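Local coordinates for protein endo-arabinase (Bacteroides thetaiotaomicron, PDB 5C0P) that probably cleaves glycosidic bonds within L-arabinan chains, as a five-bladed beta-propeller hydrolase of glycoside hydrolase family 43, at residues E15-P20 / T60-G65; F183-A188 / M219-F224; R271-Y276 / I288-I293. One frame throughout, in Å; residues are numbered along the deposited sequence.

Contact 1: E15-P20 / T60-G65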
loop_
_atom_site.group_PDB
_atom_site.type_symbol
_atom_site.label_atom_id
_atom_site.label_comp_id
_atom_site.label_asym_id
_atom_site.label_seq_id
_atom_site.Cartn_x
_atom_site.Cartn_y
_atom_site.Cartn_z
ATOM N N GLU A 15 -12.175 -27.223 5.460
ATOM C CA GLU A 15 -11.353 -26.356 4.616
ATOM C C GLU A 15 -9.899 -26.789 4.609
ATOM O O GLU A 15 -9.290 -26.943 5.665
ATOM C CB GLU A 15 -11.432 -24.908 5.103
ATOM C CG GLU A 15 -12.696 -24.179 4.717
ATOM C CD GLU A 15 -12.484 -22.689 4.666
ATOM O OE1 GLU A 15 -11.779 -22.168 5.550
ATOM O OE2 GLU A 15 -13.001 -22.040 3.736
ATOM N N SER A 16 -9.325 -26.966 3.421
ATOM C CA SER A 16 -7.913 -27.317 3.348
ATOM C C SER A 16 -7.083 -26.156 2.801
ATOM O O SER A 16 -7.509 -25.432 1.898
ATOM C CB SER A 16 -7.692 -28.595 2.540
ATOM O OG SER A 16 -7.757 -28.342 1.155
ATOM N N PHE A 17 -5.901 -25.976 3.379
ATOM C CA PHE A 17 -5.022 -24.882 3.010
ATOM C C PHE A 17 -3.736 -25.514 2.513
ATOM O O PHE A 17 -2.888 -25.919 3.306
ATOM C CB PHE A 17 -4.750 -24.000 4.230
ATOM C CG PHE A 17 -5.980 -23.316 4.775
ATOM C CD1 PHE A 17 -6.183 -21.966 4.561
ATOM C CD2 PHE A 17 -6.931 -24.026 5.500
ATOM C CE1 PHE A 17 -7.308 -21.328 5.064
ATOM C CE2 PHE A 17 -8.059 -23.396 5.993
ATOM C CZ PHE A 17 -8.248 -22.049 5.776
ATOM N N THR A 18 -3.602 -25.608 1.196
ATOM C CA THR A 18 -2.555 -26.437 0.597
ATOM C C THR A 18 -1.459 -25.662 -0.129
ATOM O O THR A 18 -0.512 -26.262 -0.642
ATOM C CB THR A 18 -3.153 -27.462 -0.387
ATOM O OG1 THR A 18 -3.782 -26.772 -1.473
ATOM C CG2 THR A 18 -4.178 -28.342 0.314
ATOM N N ILE A 19 -1.589 -24.341 -0.176
ATOM C CA ILE A 19 -0.635 -23.501 -0.893
ATOM C C ILE A 19 0.407 -22.955 0.075
ATOM O O ILE A 19 0.091 -22.110 0.916
ATOM C CB ILE A 19 -1.341 -22.327 -1.583
ATOM C CG1 ILE A 19 -2.402 -22.844 -2.557
ATOM C CG2 ILE A 19 -0.336 -21.458 -2.324
ATOM C CD1 ILE A 19 -3.393 -21.781 -2.997
ATOM N N PRO A 20 1.657 -23.428 -0.041
ATOM C CA PRO A 20 2.674 -22.938 0.897
ATOM C C PRO A 20 3.012 -21.479 0.622
ATOM O O PRO A 20 3.071 -21.075 -0.546
ATOM C CB PRO A 20 3.895 -23.821 0.588
ATOM C CG PRO A 20 3.372 -24.970 -0.232
ATOM C CD PRO A 20 2.190 -24.445 -0.966
ATOM N N THR A 60 0.240 -21.496 5.420
ATOM C CA THR A 60 -0.411 -22.190 4.313
ATOM C C THR A 60 -1.686 -21.457 3.917
ATOM O O THR A 60 -2.404 -20.924 4.772
ATOM C CB THR A 60 -0.719 -23.665 4.637
ATOM O OG1 THR A 60 -1.555 -23.729 5.798
ATOM C CG2 THR A 60 0.570 -24.441 4.904
ATOM N N TRP A 61 -1.962 -21.443 2.613
ATOM C CA TRP A 61 -3.000 -20.593 2.047
ATOM C C TRP A 61 -4.030 -21.378 1.249
ATOM O O TRP A 61 -3.756 -22.490 0.773
ATOM C CB TRP A 61 -2.356 -19.508 1.170
ATOM C CG TRP A 61 -1.498 -18.580 1.976
ATOM C CD1 TRP A 61 -0.217 -18.800 2.407
ATOM C CD2 TRP A 61 -1.885 -17.302 2.491
ATOM N NE1 TRP A 61 0.216 -17.721 3.150
ATOM C CE2 TRP A 61 -0.789 -16.792 3.218
ATOM C CE3 TRP A 61 -3.061 -16.545 2.414
ATOM C CZ2 TRP A 61 -0.828 -15.543 3.856
ATOM C CZ3 TRP A 61 -3.102 -15.310 3.049
ATOM C CH2 TRP A 61 -1.993 -14.820 3.759
ATOM N N LYS A 62 -5.214 -20.786 1.108
ATOM C CA LYS A 62 -6.305 -21.372 0.338
ATOM C C LYS A 62 -6.832 -20.350 -0.663
ATOM O O LYS A 62 -7.003 -19.175 -0.332
ATOM C CB LYS A 62 -7.436 -21.794 1.285
ATOM C CG LYS A 62 -8.668 -22.356 0.601
ATOM C CD LYS A 62 -9.788 -22.559 1.615
ATOM C CE LYS A 62 -11.030 -23.124 0.960
ATOM N NZ LYS A 62 -11.417 -22.339 -0.237
ATOM N N ASP A 63 -7.080 -20.795 -1.886
ATOM C CA ASP A 63 -7.649 -19.943 -2.920
ATOM C C ASP A 63 -9.130 -19.713 -2.641
ATOM O O ASP A 63 -9.909 -20.668 -2.544
ATOM C CB ASP A 63 -7.462 -20.619 -4.283
ATOM C CG ASP A 63 -8.049 -19.818 -5.436
ATOM O OD1 ASP A 63 -8.240 -18.591 -5.309
ATOM O OD2 ASP A 63 -8.311 -20.435 -6.493
ATOM N N GLU A 64 -9.508 -18.444 -2.500
ATOM C CA GLU A 64 -10.904 -18.070 -2.296
ATOM C C GLU A 64 -11.491 -17.344 -3.507
ATOM O O GLU A 64 -12.556 -16.739 -3.421
ATOM C CB GLU A 64 -11.056 -17.216 -1.035
ATOM C CG GLU A 64 -10.921 -18.000 0.264
ATOM C CD GLU A 64 -12.089 -18.935 0.524
ATOM O OE1 GLU A 64 -13.126 -18.830 -0.166
ATOM O OE2 GLU A 64 -11.971 -19.785 1.427
ATOM N N GLY A 65 -10.813 -17.430 -4.645
ATOM C CA GLY A 65 -11.384 -16.926 -5.878
ATOM C C GLY A 65 -11.133 -15.449 -6.103
ATOM O O GLY A 65 -10.153 -14.887 -5.613
HETATM O O HOH W 1 -2.727 -26.274 6.402
#

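Contact 2: F183-A188 / M219-F224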
loop_
_atom_site.group_PDB
_atom_site.type_symbol
_atom_site.label_atom_id
_atom_site.label_comp_id
_atom_site.label_asym_id
_atom_site.label_seq_id
_atom_site.Cartn_x
_atom_site.Cartn_y
_atom_site.Cartn_z
ATOM N N PHE A 183 6.532 14.916 1.189
ATOM C CA PHE A 183 7.941 14.995 0.807
ATOM C C PHE A 183 8.120 14.483 -0.600
ATOM O O PHE A 183 7.208 13.867 -1.163
ATOM C CB PHE A 183 8.853 14.215 1.775
ATOM C CG PHE A 183 8.517 12.753 1.921
ATOM C CD1 PHE A 183 9.005 11.808 1.022
ATOM C CD2 PHE A 183 7.754 12.320 2.990
ATOM C CE1 PHE A 183 8.712 10.460 1.179
ATOM C CE2 PHE A 183 7.462 10.976 3.161
ATOM C CZ PHE A 183 7.938 10.046 2.252
ATOM N N LYS A 184 9.290 14.767 -1.159
ATOM C CA LYS A 184 9.708 14.204 -2.429
ATOM C C LYS A 184 10.754 13.136 -2.150
ATOM O O LYS A 184 11.477 13.217 -1.160
ATOM C CB LYS A 184 10.281 15.299 -3.320
ATOM C CG LYS A 184 9.299 16.429 -3.580
ATOM C CD LYS A 184 9.885 17.504 -4.476
ATOM C CE LYS A 184 8.788 18.475 -4.907
ATOM N NZ LYS A 184 9.318 19.565 -5.778
ATOM N N ALA A 185 10.842 12.146 -3.029
ATOM C CA ALA A 185 11.719 10.998 -2.798
ATOM C C ALA A 185 13.182 11.389 -2.577
ATOM O O ALA A 185 13.891 10.747 -1.788
ATOM C CB ALA A 185 11.599 9.989 -3.935
ATOM N N SER A 186 13.638 12.440 -3.254
ATOM C CA SER A 186 15.043 12.848 -3.150
ATOM C C SER A 186 15.443 13.311 -1.740
ATOM O O SER A 186 16.634 13.469 -1.447
ATOM C CB SER A 186 15.353 13.965 -4.146
ATOM O OG SER A 186 14.719 15.163 -3.731
ATOM N N GLU A 187 14.461 13.536 -0.870
ATOM C CA GLU A 187 14.756 13.951 0.499
ATOM C C GLU A 187 15.394 12.829 1.318
ATOM O O GLU A 187 16.036 13.087 2.340
ATOM C CB GLU A 187 13.491 14.467 1.178
ATOM C CG GLU A 187 12.944 15.690 0.476
ATOM C CD GLU A 187 11.722 16.271 1.139
ATOM O OE1 GLU A 187 11.668 16.329 2.396
ATOM O OE2 GLU A 187 10.821 16.691 0.386
ATOM N N ALA A 188 15.203 11.587 0.878
ATOM C CA ALA A 188 15.838 10.452 1.547
ATOM C C ALA A 188 17.228 10.259 0.963
ATOM O O ALA A 188 17.374 10.114 -0.250
ATOM C CB ALA A 188 15.014 9.194 1.359
HETATM N N MSE A 219 6.439 6.345 8.747
HETATM C CA MSE A 219 5.966 6.001 7.412
HETATM C C MSE A 219 6.959 5.090 6.739
HETATM O O MSE A 219 8.164 5.347 6.739
HETATM C CB MSE A 219 5.717 7.215 6.520
HETATM C CG MSE A 219 5.103 6.804 5.164
HETATM SE SE MSE A 219 5.028 8.261 3.962
HETATM C CE MSE A 219 3.532 9.158 4.811
ATOM N N LEU A 220 6.448 3.998 6.191
ATOM C CA LEU A 220 7.231 3.177 5.283
ATOM C C LEU A 220 6.871 3.563 3.859
ATOM O O LEU A 220 5.729 3.950 3.566
ATOM C CB LEU A 220 6.937 1.694 5.501
ATOM C CG LEU A 220 7.255 1.167 6.900
ATOM C CD1 LEU A 220 6.883 -0.309 6.974
ATOM C CD2 LEU A 220 8.721 1.369 7.244
ATOM N N TRP A 221 7.848 3.471 2.968
ATOM C CA TRP A 221 7.614 3.710 1.552
ATOM C C TRP A 221 8.763 3.106 0.770
ATOM O O TRP A 221 9.777 2.728 1.355
ATOM C CB TRP A 221 7.460 5.212 1.266
ATOM C CG TRP A 221 8.672 6.047 1.569
ATOM C CD1 TRP A 221 9.144 6.403 2.798
ATOM C CD2 TRP A 221 9.540 6.657 0.611
ATOM N NE1 TRP A 221 10.272 7.189 2.663
ATOM C CE2 TRP A 221 10.530 7.357 1.327
ATOM C CE3 TRP A 221 9.574 6.670 -0.786
ATOM C CZ2 TRP A 221 11.554 8.067 0.683
ATOM C CZ3 TRP A 221 10.588 7.371 -1.423
ATOM C CH2 TRP A 221 11.560 8.064 -0.687
ATOM N N SER A 222 8.611 3.004 -0.546
ATOM C CA SER A 222 9.643 2.369 -1.360
ATOM C C SER A 222 10.169 3.222 -2.501
ATOM O O SER A 222 9.449 4.043 -3.080
ATOM C CB SER A 222 9.146 1.038 -1.919
ATOM O OG SER A 222 9.121 0.051 -0.904
ATOM N N SER A 223 11.440 2.990 -2.816
ATOM C CA SER A 223 12.120 3.599 -3.948
ATOM C C SER A 223 13.327 2.741 -4.285
ATOM O O SER A 223 13.469 1.638 -3.768
ATOM C CB SER A 223 12.540 5.038 -3.619
ATOM O OG SER A 223 12.839 5.757 -4.798
ATOM N N PHE A 224 14.198 3.242 -5.153
ATOM C CA PHE A 224 15.416 2.519 -5.513
ATOM C C PHE A 224 16.630 3.141 -4.839
ATOM O O PHE A 224 16.701 4.358 -4.692
ATOM C CB PHE A 224 15.570 2.475 -7.037
ATOM C CG PHE A 224 14.518 1.650 -7.705
ATOM C CD1 PHE A 224 13.292 2.207 -8.052
ATOM C CD2 PHE A 224 14.726 0.295 -7.921
ATOM C CE1 PHE A 224 12.305 1.427 -8.641
ATOM C CE2 PHE A 224 13.746 -0.488 -8.513
ATOM C CZ PHE A 224 12.534 0.081 -8.870
#

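Contact 3: R271-Y276 / I288-I293. With GOL (glycerol), chain I.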
loop_
_atom_site.group_PDB
_atom_site.type_symbol
_atom_site.label_atom_id
_atom_site.label_comp_id
_atom_site.label_asym_id
_atom_site.label_seq_id
_atom_site.Cartn_x
_atom_site.Cartn_y
_atom_site.Cartn_z
ATOM N N ARG A 271 1.748 -9.922 17.677
ATOM C CA ARG A 271 3.130 -9.710 17.229
ATOM C C ARG A 271 3.164 -8.801 16.013
ATOM O O ARG A 271 2.477 -9.059 15.025
ATOM C CB ARG A 271 3.782 -11.033 16.825
ATOM C CG ARG A 271 4.206 -11.955 17.956
ATOM C CD ARG A 271 4.907 -13.195 17.390
ATOM N NE ARG A 271 3.969 -14.093 16.716
ATOM C CZ ARG A 271 4.237 -14.782 15.606
ATOM N NH1 ARG A 271 3.310 -15.577 15.080
ATOM N NH2 ARG A 271 5.420 -14.679 15.013
ATOM N N LEU A 272 3.986 -7.755 16.059
ATOM C CA LEU A 272 4.123 -6.878 14.899
ATOM C C LEU A 272 4.912 -7.568 13.779
ATOM O O LEU A 272 5.981 -8.164 14.016
ATOM C CB LEU A 272 4.769 -5.546 15.299
ATOM C CG LEU A 272 4.747 -4.410 14.283
ATOM C CD1 LEU A 272 3.317 -3.919 14.031
ATOM C CD2 LEU A 272 5.640 -3.256 14.755
HETATM N N MSE A 273 4.354 -7.511 12.569
HETATM C CA MSE A 273 4.935 -8.156 11.395
HETATM C C MSE A 273 5.051 -7.157 10.256
HETATM O O MSE A 273 4.270 -6.212 10.171
HETATM C CB MSE A 273 4.032 -9.297 10.899
HETATM C CG MSE A 273 3.558 -10.258 11.964
HETATM SE SE MSE A 273 4.971 -11.445 12.534
HETATM C CE MSE A 273 5.175 -12.422 10.884
ATOM N N ILE A 274 6.004 -7.397 9.357
ATOM C CA ILE A 274 6.075 -6.661 8.096
ATOM C C ILE A 274 5.790 -7.626 6.945
ATOM O O ILE A 274 6.142 -8.801 7.011
ATOM C CB ILE A 274 7.441 -5.946 7.922
ATOM C CG1 ILE A 274 7.435 -5.027 6.688
ATOM C CG2 ILE A 274 8.580 -6.953 7.845
ATOM C CD1 ILE A 274 8.624 -4.057 6.644
ATOM N N SER A 275 5.114 -7.122 5.919
ATOM C CA SER A 275 4.855 -7.879 4.695
ATOM C C SER A 275 5.287 -7.047 3.491
ATOM O O SER A 275 4.883 -5.880 3.354
ATOM C CB SER A 275 3.361 -8.210 4.596
ATOM O OG SER A 275 3.036 -8.829 3.355
ATOM N N TYR A 276 6.096 -7.643 2.616
ATOM C CA TYR A 276 6.557 -6.971 1.400
ATOM C C TYR A 276 6.940 -8.025 0.383
ATOM O O TYR A 276 6.951 -9.199 0.708
ATOM C CB TYR A 276 7.745 -6.043 1.690
ATOM C CG TYR A 276 9.030 -6.694 2.161
ATOM C CD1 TYR A 276 10.076 -6.942 1.279
ATOM C CD2 TYR A 276 9.218 -7.001 3.502
ATOM C CE1 TYR A 276 11.274 -7.503 1.721
ATOM C CE2 TYR A 276 10.409 -7.562 3.956
ATOM C CZ TYR A 276 11.423 -7.814 3.058
ATOM O OH TYR A 276 12.605 -8.366 3.518
ATOM N N ILE A 288 7.094 -12.236 4.874
ATOM C CA ILE A 288 6.256 -11.850 6.010
ATOM C C ILE A 288 7.008 -12.299 7.250
ATOM O O ILE A 288 7.160 -13.488 7.508
ATOM C CB ILE A 288 4.875 -12.526 5.948
ATOM C CG1 ILE A 288 4.187 -12.245 4.600
ATOM C CG2 ILE A 288 4.005 -12.056 7.117
ATOM C CD1 ILE A 288 2.975 -13.153 4.320
ATOM N N THR A 289 7.492 -11.333 8.024
ATOM C CA THR A 289 8.417 -11.643 9.100
ATOM C C THR A 289 8.241 -10.656 10.262
ATOM O O THR A 289 7.761 -9.536 10.065
ATOM C CB THR A 289 9.859 -11.631 8.527
ATOM O OG1 THR A 289 10.791 -12.170 9.471
ATOM C CG2 THR A 289 10.256 -10.229 8.130
ATOM N N PRO A 290 8.613 -11.077 11.486
ATOM C CA PRO A 290 8.476 -10.147 12.613
ATOM C C PRO A 290 9.323 -8.902 12.421
ATOM O O PRO A 290 10.407 -8.949 11.820
ATOM C CB PRO A 290 8.999 -10.949 13.800
ATOM C CG PRO A 290 8.770 -12.381 13.420
ATOM C CD PRO A 290 8.994 -12.431 11.929
ATOM N N ILE A 291 8.827 -7.788 12.935
ATOM C CA ILE A 291 9.574 -6.544 12.893
ATOM C C ILE A 291 9.490 -5.872 14.253
ATOM O O ILE A 291 8.520 -6.057 14.989
ATOM C CB ILE A 291 9.054 -5.626 11.774
ATOM C CG1 ILE A 291 9.997 -4.441 11.551
ATOM C CG2 ILE A 291 7.657 -5.135 12.083
ATOM C CD1 ILE A 291 9.649 -3.622 10.319
ATOM N N TYR A 292 10.526 -5.117 14.601
ATOM C CA TYR A 292 10.636 -4.566 15.936
ATOM C C TYR A 292 10.900 -3.074 15.891
ATOM O O TYR A 292 11.504 -2.564 14.948
ATOM C CB TYR A 292 11.768 -5.267 16.686
ATOM C CG TYR A 292 11.568 -6.764 16.794
ATOM C CD1 TYR A 292 10.928 -7.314 17.895
ATOM C CD2 TYR A 292 12.011 -7.624 15.793
ATOM C CE1 TYR A 292 10.737 -8.674 18.000
ATOM C CE2 TYR A 292 11.828 -8.992 15.894
ATOM C CZ TYR A 292 11.185 -9.507 16.999
ATOM O OH TYR A 292 10.985 -10.869 17.120
ATOM N N ILE A 293 10.441 -2.384 16.927
ATOM C CA ILE A 293 10.682 -0.963 17.069
ATOM C C ILE A 293 11.779 -0.760 18.107
ATOM O O ILE A 293 11.725 -1.313 19.211
ATOM C CB ILE A 293 9.400 -0.243 17.497
ATOM C CG1 ILE A 293 8.357 -0.354 16.381
ATOM C CG2 ILE A 293 9.675 1.213 17.817
ATOM C CD1 ILE A 293 6.940 -0.336 16.878
HETATM C C1 GOL I . 12.608 -7.695 8.380
HETATM C C2 GOL I . 13.074 -6.297 7.986
HETATM O O2 GOL I . 12.235 -5.335 8.584
HETATM C C3 GOL I . 13.010 -6.137 6.475
HETATM O O3 GOL I . 14.014 -6.929 5.884
#

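Contact 1: E15-P20 / T60-G65
Phe17 lies against the stem of Lys62: ring atom CD1 comes within 3.5 Å of Lys62 CB, and CD of the lysine sits over one face of the ring. CG of the phenylalanine is set beside the backbone N (chi1 -64°), which lays the ring against Lys62 CB. The lysine chain stays extended past Ser16 O and bends at its last torsion (chi4 -51°), which brings NZ to Glu64 OE2 in a salt bridge of 3.1 Å whose hydrogen bond is weak; NZ also gives a weak hydrogen bond to Asp63 O. Glu15 reaches the same spot, its OE2 only 3.4 Å from Glu64 OE2. The two carboxylates, both acceptors, would be expected to repel each other, but each also forms a salt bridge with Lys54 of strand 50-55, whose charge probably screens them.

Beyond this charged group the backbones pair. Ile19 N donates to Trp61 O at 3.0 Å, and Trp61 N returns a bond of 2.7 Å to Ile19 O, an oxygen that also lies at the edge of the indole. Their side chains share a face of the sheet, CB of Ile19 4.1 Å from CB of Trp61. On the Thr60 side, a water donates to Phe17 O and hydrogen-bonds Thr60 OG1 at 2.9 Å, bridging the segments.

Farther out, Trp61 NE1 bonds Leu58 O while the Trp61 side chain touches Tyr53 and Leu42. Asp63 OD1 accepts from Gly65 N, forming an Asx turn, and OD2 makes a salt bridge with Arg51. Thr18 and Ile19 both face Trp61, a classic beta bulge, where the N-terminal segment joins the outer edge of a propeller blade as a short antiparallel strand.

Contact 2: F183-A188 / M219-F224
An edge-to-face aromatic pair, Phe183 against Trp221, lies at the heart of this buried interface between two sheets. CE1 of Phe183 stands 3.6 Å above the indole plane, over its centre. The phenyl ring and the five-membered ring of Trp221 have centroids 4.9 Å apart and planes inclined at 55°. In both residues a chi1 near +60° (58° in Phe183, 63° in Trp221) tucks CG over the backbone, flanked by N and C, and from there the two rings meet. Selenomethionine Met219 adds a Met-aromatic contact, its SE lying at the edge of the phenyl ring, 3.7 Å from Phe183 CE2.

The sheets are adjacent blades of the beta-propeller, strand 178-184 belonging to one and strand 217-224 to the next; no hydrogen bond joins the two segments.

After Lys184 the chain turns through a short 3-10 segment, which brings two alanines to the six-membered part of the indole. Ala185 CA approaches Trp221 CH2 at 3.6 Å, and Ala188 CB meets Trp221 CZ2 near the ring plane at 3.7 Å. Within the turn Glu187 OE2 accepts from Lys184 N at 2.9 Å, while Glu187 N and Ala188 N bond Lys184 O and Ala185 O, respectively. Trp221 NE1 is hydrogen-bonded to Gln249 OE1, and Trp190 meets the indole as a further aromatic neighbour.

Contact 3: R271-Y276 / I288-I293
Ile274 and Thr289 form a hydrogen-bonded pair of an antiparallel beta hairpin, strands 272-278 and 285-290, which makes up two strands of a propeller blade. Ile274 N bonds Thr289 O at 2.9 Å, and Thr289 N bonds Ile274 O at 3.0 Å. Two residues along, just past the strand end, Ile291 N bonds Leu272 O at 3.1 Å from above the carbonyl plane, 39° out of it. On the other side of the pair, Ile288 CA makes a CA-H...O contact with Ile274 O.

Apolar packing occupies both faces. On one, Ile274 and Thr289 lie side by side, and Ile274 CD1 meets CD1 of Ile291. Leu272 CG touches Ile291 CG2, while its CD2 crosses to Ile293 CD1; Phe298 packs against Leu272, Ile291 and Ile293. On the opposite face, selenomethionine Met273 bends twice (chi2 -74°, chi3 -67°), folding back so that SE rests 3.7 Å from Pro290 CA and CE touches Ile288 CG2 and Pro290 CD.

Polar ends turn to other parts of the chain: Ser275 OG, beside Ile288 CG1, bonds Pro29 O, and Arg271 makes a salt bridge with Asp267. A glycerol, probably from crystallisation, sits along the Thr289 and Ile291 side chains, its O2 3.6 Å from Ile291 CD1, and its O3 donates to Tyr276 OH at 3.1 Å, a hydroxyl also hydrogen-bonded to Asp257 OD2.

In the fold
The three contacts belong to different sheets of the propeller and share no strand. Contacts 1 and 3 are antiparallel pairings within a sheet, contact 1 at the surface and rich in charge, contact 3 partly buried and largely aliphatic. Contact 2, fully buried, instead joins two sheets through aromatic rings and selenium, without hydrogen bonds between its segments. Contacts 1 and 2 lie on opposite sides of the chain's centre, their own centres 35 Å apart. Contact 3 touches contact 2, Leu220 CD1 packing on Ile274 CD1 at 4.1 Å, whereas its nearest atoms stay about 5 Å from those of contact 1. In contact 3 the side chain of Ser275 is about 9 Å from a bound magnesium ion.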